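Local coordinates for protein DTDP-4-dehydrorhamnose reductase, rfbD ortholog (Clostridium acetobutylicum, PDB 1VL0) that binds a nicotinamide adenine dinucleotide and probably reduces dTDP-6-deoxy-L-lyxo-4-hexulose to dTDP-L-rhamnose in dTDP-L-rhamnose biosynthesis, at residues Val55-Asn69 against Asn96-Gln110. Sequence-based numbering, arbitrary orientation.
Sequences VNKFFNEKKPNVVIN and NLAAAAYSVGAEIVQ
F59 enters helix 96-104 as a knob into a hole, among L97, A100, A101 and V104, an example of knobs-into-holes packing built on one aromatic. A100 CB sits over one ring face, offset toward its rim, in a CH-pi contact 3.9 Å from the ring centroid. V104 CG2 meets the ring edge in its plane, and L97 CD2 comes within 3.8 Å of F59 CE1, its side chain crossing that of F59 at about a right angle. V55 CG1 lies 3.7 Å from A100 CB, placed there by a chi1 of 172° that turns this methyl away from the backbone N. The axes of helices 55-62 and 96-104 come within 9.1 Å, at a crossing angle of -30°, with the methyls of A100 and A101 both touching F59.

V67 continues this apolar packing on to the sheet, its CG1 meeting A101 CB and I108 CG1. Here strands 66-69 and 107-110 pair in parallel through four nearly straight backbone hydrogen bonds, from E107 N to N65 O through to N69 N to V109 O. At the far end the side chains of N69 and Q110 run side by side: N69 ND2 donates, 2.9 Å, to an in-plane lone pair of Q110 OE1, while L97 CD1 packs on N69 CG. N69 OD1 is held by T18 and by the backbone of A71.

The helix flank is looser and wetter. One water bridges N60 OD1 (2.8 Å) and A100 O, where direct contact gives way to solvent, and V104 CG1 merely skirts N60 OD1 at 3.8 Å.

Two adjacent parallel strands, with their helices packed on one face and Q110 close to the NADH-binding K141, form a beta-alpha-beta crossover of the Rossmann fold of the extended short-chain dehydrogenases/reductases.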
ATOM      1  N   VAL A  55      -8.065  17.491 -15.806  1.00 33.86           N
ATOM      2  CA  VAL A  55      -7.872  17.563 -14.359  1.00 32.79           C
ATOM      3  C   VAL A  55      -6.548  18.253 -13.958  1.00 33.34           C
ATOM      4  O   VAL A  55      -6.542  19.149 -13.088  1.00 33.46           O
ATOM      5  CB  VAL A  55      -7.964  16.216 -13.729  1.00 34.20           C
ATOM      6  CG1 VAL A  55      -7.557  16.305 -12.281  1.00 35.40           C
ATOM      7  CG2 VAL A  55      -9.374  15.696 -13.830  1.00 33.00           C
ATOM      8  N   ASN A  56      -5.446  17.881 -14.612  1.00 34.95           N
ATOM      9  CA  ASN A  56      -4.150  18.509 -14.344  1.00 35.95           C
ATOM     10  C   ASN A  56      -4.172  20.008 -14.574  1.00 37.12           C
ATOM     11  O   ASN A  56      -3.692  20.766 -13.759  1.00 36.73           O
ATOM     12  CB  ASN A  56      -3.007  17.881 -15.170  1.00 34.10           C
ATOM     13  CG  ASN A  56      -2.767  16.411 -14.841  1.00 39.06           C
ATOM     14  OD1 ASN A  56      -3.262  15.881 -13.852  1.00 36.83           O
ATOM     15  ND2 ASN A  56      -2.015  15.739 -15.703  1.00 34.39           N
ATOM     16  N   LYS A  57      -4.726  20.418 -15.701  1.00 39.89           N
ATOM     17  CA  LYS A  57      -4.791  21.828 -16.046  1.00 39.67           C
ATOM     18  C   LYS A  57      -5.597  22.621 -15.030  1.00 37.56           C
ATOM     19  O   LYS A  57      -5.217  23.704 -14.631  1.00 35.82           O
ATOM     20  CB  LYS A  57      -5.426  21.990 -17.429  1.00 42.14           C
ATOM     21  CG  LYS A  57      -5.318  23.412 -17.981  1.00 48.75           C
ATOM     22  CD  LYS A  57      -6.505  23.779 -18.850  1.00 62.50           C
ATOM     23  CE  LYS A  57      -6.377  23.227 -20.243  1.00 70.13           C
ATOM     24  NZ  LYS A  57      -5.716  24.225 -21.131  1.00 82.96           N
ATOM     25  N   PHE A  58      -6.730  22.080 -14.637  1.00 36.61           N
ATOM     26  CA  PHE A  58      -7.626  22.733 -13.679  1.00 37.76           C
ATOM     27  C   PHE A  58      -6.893  22.975 -12.354  1.00 36.74           C
ATOM     28  O   PHE A  58      -6.869  24.087 -11.820  1.00 36.06           O
ATOM     29  CB  PHE A  58      -8.862  21.850 -13.454  1.00 39.10           C
ATOM     30  CG  PHE A  58      -9.970  22.533 -12.721  1.00 41.79           C
ATOM     31  CD1 PHE A  58      -9.939  22.625 -11.327  1.00 42.96           C
ATOM     32  CD2 PHE A  58     -11.056  23.089 -13.421  1.00 40.16           C
ATOM     33  CE1 PHE A  58     -10.961  23.244 -10.633  1.00 42.65           C
ATOM     34  CE2 PHE A  58     -12.086  23.700 -12.734  1.00 45.62           C
ATOM     35  CZ  PHE A  58     -12.041  23.782 -11.341  1.00 40.92           C
ATOM     36  N   PHE A  59      -6.280  21.922 -11.827  1.00 36.35           N
ATOM     37  CA  PHE A  59      -5.524  22.074 -10.570  1.00 34.88           C
ATOM     38  C   PHE A  59      -4.352  23.046 -10.679  1.00 35.21           C
ATOM     39  O   PHE A  59      -4.100  23.822  -9.773  1.00 37.41           O
ATOM     40  CB  PHE A  59      -5.022  20.730 -10.114  1.00 34.14           C
ATOM     41  CG  PHE A  59      -6.035  19.958  -9.307  1.00 30.52           C
ATOM     42  CD1 PHE A  59      -7.154  19.414  -9.907  1.00 33.05           C
ATOM     43  CD2 PHE A  59      -5.875  19.793  -7.945  1.00 33.96           C
ATOM     44  CE1 PHE A  59      -8.081  18.654  -9.140  1.00 37.33           C
ATOM     45  CE2 PHE A  59      -6.817  19.116  -7.190  1.00 34.11           C
ATOM     46  CZ  PHE A  59      -7.905  18.537  -7.796  1.00 30.76           C
ATOM     47  N   ASN A  60      -3.624  22.990 -11.789  1.00 35.94           N
ATOM     48  CA  ASN A  60      -2.469  23.870 -11.974  1.00 39.57           C
ATOM     49  C   ASN A  60      -2.887  25.339 -12.050  1.00 40.01           C
ATOM     50  O   ASN A  60      -2.139  26.186 -11.584  1.00 43.02           O
ATOM     51  CB  ASN A  60      -1.651  23.487 -13.208  1.00 40.24           C
ATOM     52  CG  ASN A  60      -0.951  22.131 -13.059  1.00 44.14           C
ATOM     53  OD1 ASN A  60      -0.790  21.608 -11.966  1.00 44.22           O
ATOM     54  ND2 ASN A  60      -0.514  21.575 -14.173  1.00 38.57           N
ATOM     55  N   GLU A  61      -4.074  25.606 -12.593  1.00 40.94           N
ATOM     56  CA  GLU A  61      -4.595  26.977 -12.727  1.00 46.20           C
ATOM     57  C   GLU A  61      -5.285  27.449 -11.448  1.00 44.48           C
ATOM     58  O   GLU A  61      -5.028  28.569 -10.990  1.00 45.04           O
ATOM     59  CB  GLU A  61      -5.550  27.083 -13.941  1.00 47.18           C
ATOM     60  CG  GLU A  61      -4.818  26.826 -15.268  1.00 56.28           C
ATOM     61  CD  GLU A  61      -5.685  26.895 -16.546  1.00 58.06           C
ATOM     62  OE1 GLU A  61      -6.946  26.853 -16.475  1.00 71.27           O
ATOM     63  OE2 GLU A  61      -5.068  26.959 -17.644  1.00 67.43           O
ATOM     64  N   LYS A  62      -6.133  26.603 -10.854  1.00 41.96           N
ATOM     65  CA  LYS A  62      -6.912  27.003  -9.686  1.00 42.48           C
ATOM     66  C   LYS A  62      -6.168  26.848  -8.358  1.00 42.97           C
ATOM     67  O   LYS A  62      -6.497  27.517  -7.381  1.00 42.56           O
ATOM     68  CB  LYS A  62      -8.232  26.229  -9.609  1.00 43.26           C
ATOM     69  CG  LYS A  62      -9.394  26.879 -10.347  1.00 49.54           C
ATOM     70  CD  LYS A  62      -9.263  26.759 -11.838  1.00 52.85           C
ATOM     71  CE  LYS A  62     -10.498  27.343 -12.553  1.00 57.28           C
ATOM     72  NZ  LYS A  62     -10.203  27.566 -14.011  1.00 61.25           N
ATOM     73  N   LYS A  63      -5.231  25.904  -8.301  1.00 43.24           N
ATOM     74  CA  LYS A  63      -4.485  25.609  -7.087  1.00 42.71           C
ATOM     75  C   LYS A  63      -5.333  25.496  -5.794  1.00 40.52           C
ATOM     76  O   LYS A  63      -5.078  26.171  -4.794  1.00 37.53           O
ATOM     77  CB  LYS A  63      -3.351  26.625  -6.944  1.00 43.82           C
ATOM     78  CG  LYS A  63      -2.504  26.633  -8.221  1.00 48.88           C
ATOM     79  CD  LYS A  63      -1.074  27.121  -8.038  1.00 56.39           C
ATOM     80  CE  LYS A  63      -0.923  28.590  -8.318  1.00 71.85           C
ATOM     81  NZ  LYS A  63      -1.460  29.013  -9.649  1.00 80.40           N
ATOM     82  N   PRO A  64      -6.313  24.606  -5.771  1.00 38.53           N
ATOM     83  CA  PRO A  64      -7.076  24.413  -4.534  1.00 37.94           C
ATOM     84  C   PRO A  64      -6.180  23.927  -3.403  1.00 36.59           C
ATOM     85  O   PRO A  64      -5.060  23.449  -3.646  1.00 36.61           O
ATOM     86  CB  PRO A  64      -8.106  23.336  -4.916  1.00 38.05           C
ATOM     87  CG  PRO A  64      -7.468  22.605  -6.056  1.00 41.02           C
ATOM     88  CD  PRO A  64      -6.713  23.676  -6.838  1.00 38.71           C
ATOM     89  N   ASN A  65      -6.648  24.071  -2.172  1.00 34.10           N
ATOM     90  CA  ASN A  65      -5.942  23.523  -1.010  1.00 34.83           C
ATOM     91  C   ASN A  65      -6.458  22.117  -0.650  1.00 34.93           C
ATOM     92  O   ASN A  65      -5.768  21.341   0.000  1.00 32.22           O
ATOM     93  CB  ASN A  65      -6.151  24.435   0.186  1.00 37.34           C
ATOM     94  CG  ASN A  65      -5.617  25.781  -0.055  1.00 41.71           C
ATOM     95  OD1 ASN A  65      -6.355  26.731  -0.319  1.00 42.44           O
ATOM     96  ND2 ASN A  65      -4.308  25.853  -0.105  1.00 38.31           N
ATOM     97  N   VAL A  66      -7.704  21.846  -1.037  1.00 35.20           N
ATOM     98  CA  VAL A  66      -8.400  20.573  -0.722  1.00 36.66           C
ATOM     99  C   VAL A  66      -9.289  20.301  -1.885  1.00 35.71           C
ATOM    100  O   VAL A  66      -9.880  21.246  -2.445  1.00 35.06           O
ATOM    101  CB  VAL A  66      -9.356  20.654   0.484  1.00 37.77           C
ATOM    102  CG1 VAL A  66      -9.813  19.211   0.894  1.00 41.62           C
ATOM    103  CG2 VAL A  66      -8.731  21.394   1.640  1.00 46.29           C
ATOM    104  N   VAL A  67      -9.358  19.029  -2.282  1.00 33.99           N
ATOM    105  CA  VAL A  67     -10.382  18.562  -3.171  1.00 32.53           C
ATOM    106  C   VAL A  67     -11.195  17.562  -2.380  1.00 33.19           C
ATOM    107  O   VAL A  67     -10.651  16.678  -1.708  1.00 32.95           O
ATOM    108  CB  VAL A  67      -9.827  17.950  -4.515  1.00 35.74           C
ATOM    109  CG1 VAL A  67      -8.849  16.815  -4.285  1.00 36.60           C
ATOM    110  CG2 VAL A  67     -10.982  17.447  -5.442  1.00 32.86           C
ATOM    111  N   ILE A  68     -12.513  17.725  -2.442  1.00 31.63           N
ATOM    112  CA  ILE A  68     -13.451  16.757  -1.938  1.00 32.14           C
ATOM    113  C   ILE A  68     -14.151  16.102  -3.105  1.00 32.24           C
ATOM    114  O   ILE A  68     -14.894  16.735  -3.837  1.00 32.40           O
ATOM    115  CB  ILE A  68     -14.491  17.393  -0.998  1.00 32.24           C
ATOM    116  CG1 ILE A  68     -13.784  18.124   0.130  1.00 31.71           C
ATOM    117  CG2 ILE A  68     -15.357  16.354  -0.339  1.00 31.27           C
ATOM    118  CD1 ILE A  68     -14.684  18.971   1.014  1.00 36.09           C
ATOM    119  N   ASN A  69     -13.951  14.796  -3.245  1.00 30.66           N
ATOM    120  CA  ASN A  69     -14.530  14.119  -4.385  1.00 32.87           C
ATOM    121  C   ASN A  69     -15.832  13.414  -4.032  1.00 34.90           C
ATOM    122  O   ASN A  69     -15.819  12.352  -3.375  1.00 35.09           O
ATOM    123  CB  ASN A  69     -13.575  13.110  -4.976  1.00 33.82           C
ATOM    124  CG  ASN A  69     -14.157  12.439  -6.170  1.00 36.20           C
ATOM    125  OD1 ASN A  69     -14.919  13.059  -6.912  1.00 32.34           O
ATOM    126  ND2 ASN A  69     -13.790  11.205  -6.397  1.00 31.64           N
ATOM    127  N   ASN A  96      -6.841  10.506 -10.756  1.00 32.36           N
ATOM    128  CA  ASN A  96      -6.514  11.761 -11.415  1.00 31.72           C
ATOM    129  C   ASN A  96      -6.501  12.915 -10.420  1.00 30.71           C
ATOM    130  O   ASN A  96      -5.616  13.813 -10.479  1.00 32.45           O
ATOM    131  CB  ASN A  96      -7.488  12.070 -12.577  1.00 34.20           C
ATOM    132  CG  ASN A  96      -7.319  11.132 -13.784  1.00 35.74           C
ATOM    133  OD1 ASN A  96      -6.283  10.539 -13.967  1.00 32.25           O
ATOM    134  ND2 ASN A  96      -8.340  11.050 -14.631  1.00 31.26           N
ATOM    135  N   LEU A  97      -7.483  12.923  -9.528  1.00 31.66           N
ATOM    136  CA  LEU A  97      -7.626  14.006  -8.556  1.00 31.60           C
ATOM    137  C   LEU A  97      -6.567  13.970  -7.476  1.00 31.40           C
ATOM    138  O   LEU A  97      -6.043  15.011  -7.052  1.00 30.69           O
ATOM    139  CB  LEU A  97      -9.023  13.936  -7.923  1.00 31.25           C
ATOM    140  CG  LEU A  97     -10.219  14.158  -8.858  1.00 35.41           C
ATOM    141  CD1 LEU A  97     -11.500  13.836  -8.110  1.00 32.58           C
ATOM    142  CD2 LEU A  97     -10.291  15.607  -9.371  1.00 31.74           C
ATOM    143  N   ALA A  98      -6.235  12.768  -7.034  1.00 30.48           N
ATOM    144  CA  ALA A  98      -5.219  12.574  -6.008  1.00 31.04           C
ATOM    145  C   ALA A  98      -3.833  13.044  -6.455  1.00 29.62           C
ATOM    146  O   ALA A  98      -3.137  13.786  -5.712  1.00 33.84           O
ATOM    147  CB  ALA A  98      -5.191  11.117  -5.548  1.00 30.61           C
ATOM    148  N   ALA A  99      -3.449  12.676  -7.679  1.00 29.07           N
ATOM    149  CA  ALA A  99      -2.162  13.058  -8.233  1.00 29.68           C
ATOM    150  C   ALA A  99      -2.092  14.542  -8.567  1.00 30.56           C
ATOM    151  O   ALA A  99      -1.068  15.171  -8.318  1.00 31.65           O
ATOM    152  CB  ALA A  99      -1.881  12.289  -9.481  1.00 32.69           C
ATOM    153  N   ALA A 100      -3.174  15.068  -9.125  1.00 32.89           N
ATOM    154  CA  ALA A 100      -3.238  16.491  -9.501  1.00 33.33           C
ATOM    155  C   ALA A 100      -3.176  17.314  -8.224  1.00 32.91           C
ATOM    156  O   ALA A 100      -2.521  18.308  -8.171  1.00 34.04           O
ATOM    157  CB  ALA A 100      -4.498  16.769 -10.274  1.00 34.74           C
ATOM    158  N   ALA A 101      -3.906  16.889  -7.200  1.00 34.24           N
ATOM    159  CA  ALA A 101      -3.812  17.495  -5.875  1.00 33.13           C
ATOM    160  C   ALA A 101      -2.384  17.487  -5.367  1.00 33.24           C
ATOM    161  O   ALA A 101      -1.851  18.531  -4.991  1.00 33.73           O
ATOM    162  CB  ALA A 101      -4.752  16.802  -4.880  1.00 33.27           C
ATOM    163  N   TYR A 102      -1.767  16.321  -5.319  1.00 32.26           N
ATOM    164  CA  TYR A 102      -0.368  16.203  -4.919  1.00 31.52           C
ATOM    165  C   TYR A 102       0.577  17.195  -5.597  1.00 33.36           C
ATOM    166  O   TYR A 102       1.424  17.780  -4.963  1.00 33.97           O
ATOM    167  CB  TYR A 102       0.147  14.778  -5.127  1.00 32.32           C
ATOM    168  CG  TYR A 102       1.557  14.594  -4.617  1.00 30.26           C
ATOM    169  CD1 TYR A 102       1.806  14.433  -3.271  1.00 28.67           C
ATOM    170  CD2 TYR A 102       2.658  14.636  -5.492  1.00 31.16           C
ATOM    171  CE1 TYR A 102       3.105  14.290  -2.792  1.00 33.67           C
ATOM    172  CE2 TYR A 102       3.961  14.525  -5.025  1.00 30.71           C
ATOM    173  CZ  TYR A 102       4.184  14.347  -3.667  1.00 32.85           C
ATOM    174  OH  TYR A 102       5.449  14.212  -3.139  1.00 34.05           O
ATOM    175  N   SER A 103       0.407  17.380  -6.894  1.00 33.66           N
ATOM    176  CA  SER A 103       1.241  18.283  -7.660  1.00 34.70           C
ATOM    177  C   SER A 103       1.157  19.699  -7.170  1.00 35.57           C
ATOM    178  O   SER A 103       2.125  20.408  -7.322  1.00 36.26           O
ATOM    179  CB  SER A 103       0.883  18.215  -9.149  1.00 34.50           C
ATOM    180  OG  SER A 103       1.221  16.900  -9.623  1.00 44.43           O
ATOM    181  N   VAL A 104       0.036  20.106  -6.566  1.00 35.66           N
ATOM    182  CA  VAL A 104      -0.110  21.493  -6.068  1.00 35.26           C
ATOM    183  C   VAL A 104      -0.101  21.594  -4.528  1.00 35.64           C
ATOM    184  O   VAL A 104      -0.370  22.659  -3.958  1.00 37.63           O
ATOM    185  CB  VAL A 104      -1.367  22.199  -6.702  1.00 35.35           C
ATOM    186  CG1 VAL A 104      -1.197  22.244  -8.201  1.00 36.88           C
ATOM    187  CG2 VAL A 104      -2.699  21.475  -6.342  1.00 33.99           C
ATOM    188  N   GLY A 105       0.210  20.489  -3.877  1.00 34.74           N
ATOM    189  CA  GLY A 105       0.267  20.417  -2.418  1.00 35.62           C
ATOM    190  C   GLY A 105      -1.090  20.295  -1.743  1.00 36.58           C
ATOM    191  O   GLY A 105      -1.180  20.526  -0.515  1.00 37.95           O
ATOM    192  N   ALA A 106      -2.123  19.890  -2.495  1.00 33.99           N
ATOM    193  CA  ALA A 106      -3.462  19.821  -1.956  1.00 31.49           C
ATOM    194  C   ALA A 106      -3.785  18.481  -1.286  1.00 33.53           C
ATOM    195  O   ALA A 106      -3.222  17.444  -1.616  1.00 33.05           O
ATOM    196  CB  ALA A 106      -4.492  20.153  -3.028  1.00 32.28           C
ATOM    197  N   GLU A 107      -4.706  18.542  -0.331  1.00 33.76           N
ATOM    198  CA  GLU A 107      -5.262  17.356   0.387  1.00 34.38           C
ATOM    199  C   GLU A 107      -6.378  16.825  -0.458  1.00 32.13           C
ATOM    200  O   GLU A 107      -6.934  17.543  -1.264  1.00 32.15           O
ATOM    201  CB  GLU A 107      -5.881  17.795   1.719  1.00 33.63           C
ATOM    202  CG  GLU A 107      -4.947  18.522   2.689  1.00 41.14           C
ATOM    203  CD  GLU A 107      -5.679  18.925   3.962  1.00 39.95           C
ATOM    204  OE1 GLU A 107      -6.455  19.889   3.905  1.00 55.50           O
ATOM    205  OE2 GLU A 107      -5.523  18.265   5.006  1.00 58.43           O
ATOM    206  N   ILE A 108      -6.701  15.559  -0.302  1.00 32.44           N
ATOM    207  CA  ILE A 108      -7.809  15.009  -1.005  1.00 30.25           C
ATOM    208  C   ILE A 108      -8.713  14.235  -0.055  1.00 30.66           C
ATOM    209  O   ILE A 108      -8.238  13.388   0.718  1.00 30.68           O
ATOM    210  CB  ILE A 108      -7.371  14.127  -2.222  1.00 31.86           C
ATOM    211  CG1 ILE A 108      -8.608  13.453  -2.830  1.00 34.12           C
ATOM    212  CG2 ILE A 108      -6.344  13.040  -1.844  1.00 31.35           C
ATOM    213  CD1 ILE A 108      -8.450  12.934  -4.166  1.00 34.90           C
ATOM    214  N   VAL A 109     -10.022  14.532  -0.104  1.00 30.45           N
ATOM    215  CA  VAL A 109     -11.017  13.695   0.547  1.00 30.52           C
ATOM    216  C   VAL A 109     -11.669  12.878  -0.546  1.00 31.75           C
ATOM    217  O   VAL A 109     -12.149  13.392  -1.529  1.00 30.82           O
ATOM    218  CB  VAL A 109     -12.116  14.459   1.290  1.00 30.16           C
ATOM    219  CG1 VAL A 109     -13.113  13.537   1.910  1.00 32.35           C
ATOM    220  CG2 VAL A 109     -11.524  15.330   2.392  1.00 32.62           C
ATOM    221  N   GLN A 110     -11.690  11.577  -0.333  1.00 30.77           N
ATOM    222  CA  GLN A 110     -12.352  10.623  -1.248  1.00 31.90           C
ATOM    223  C   GLN A 110     -13.482   9.881  -0.502  1.00 32.41           C
ATOM    224  O   GLN A 110     -13.250   9.185   0.500  1.00 32.44           O
ATOM    225  CB  GLN A 110     -11.325   9.616  -1.704  1.00 33.82           C
ATOM    226  CG  GLN A 110     -11.882   8.354  -2.383  1.00 31.44           C
ATOM    227  CD  GLN A 110     -12.591   8.665  -3.677  1.00 38.73           C
ATOM    228  OE1 GLN A 110     -12.466   9.769  -4.239  1.00 36.31           O
ATOM    229  NE2 GLN A 110     -13.328   7.687  -4.167  1.00 39.22           N
TER
HETATM  230  O   HOH W   1      -4.010  13.719 -12.632  1.00 43.85           O
HETATM  231  O   HOH W   2      -1.875  19.107 -11.141  1.00 43.02           O
HETATM  232  O   HOH W   3      -2.419  23.682   0.128  1.00 49.67           O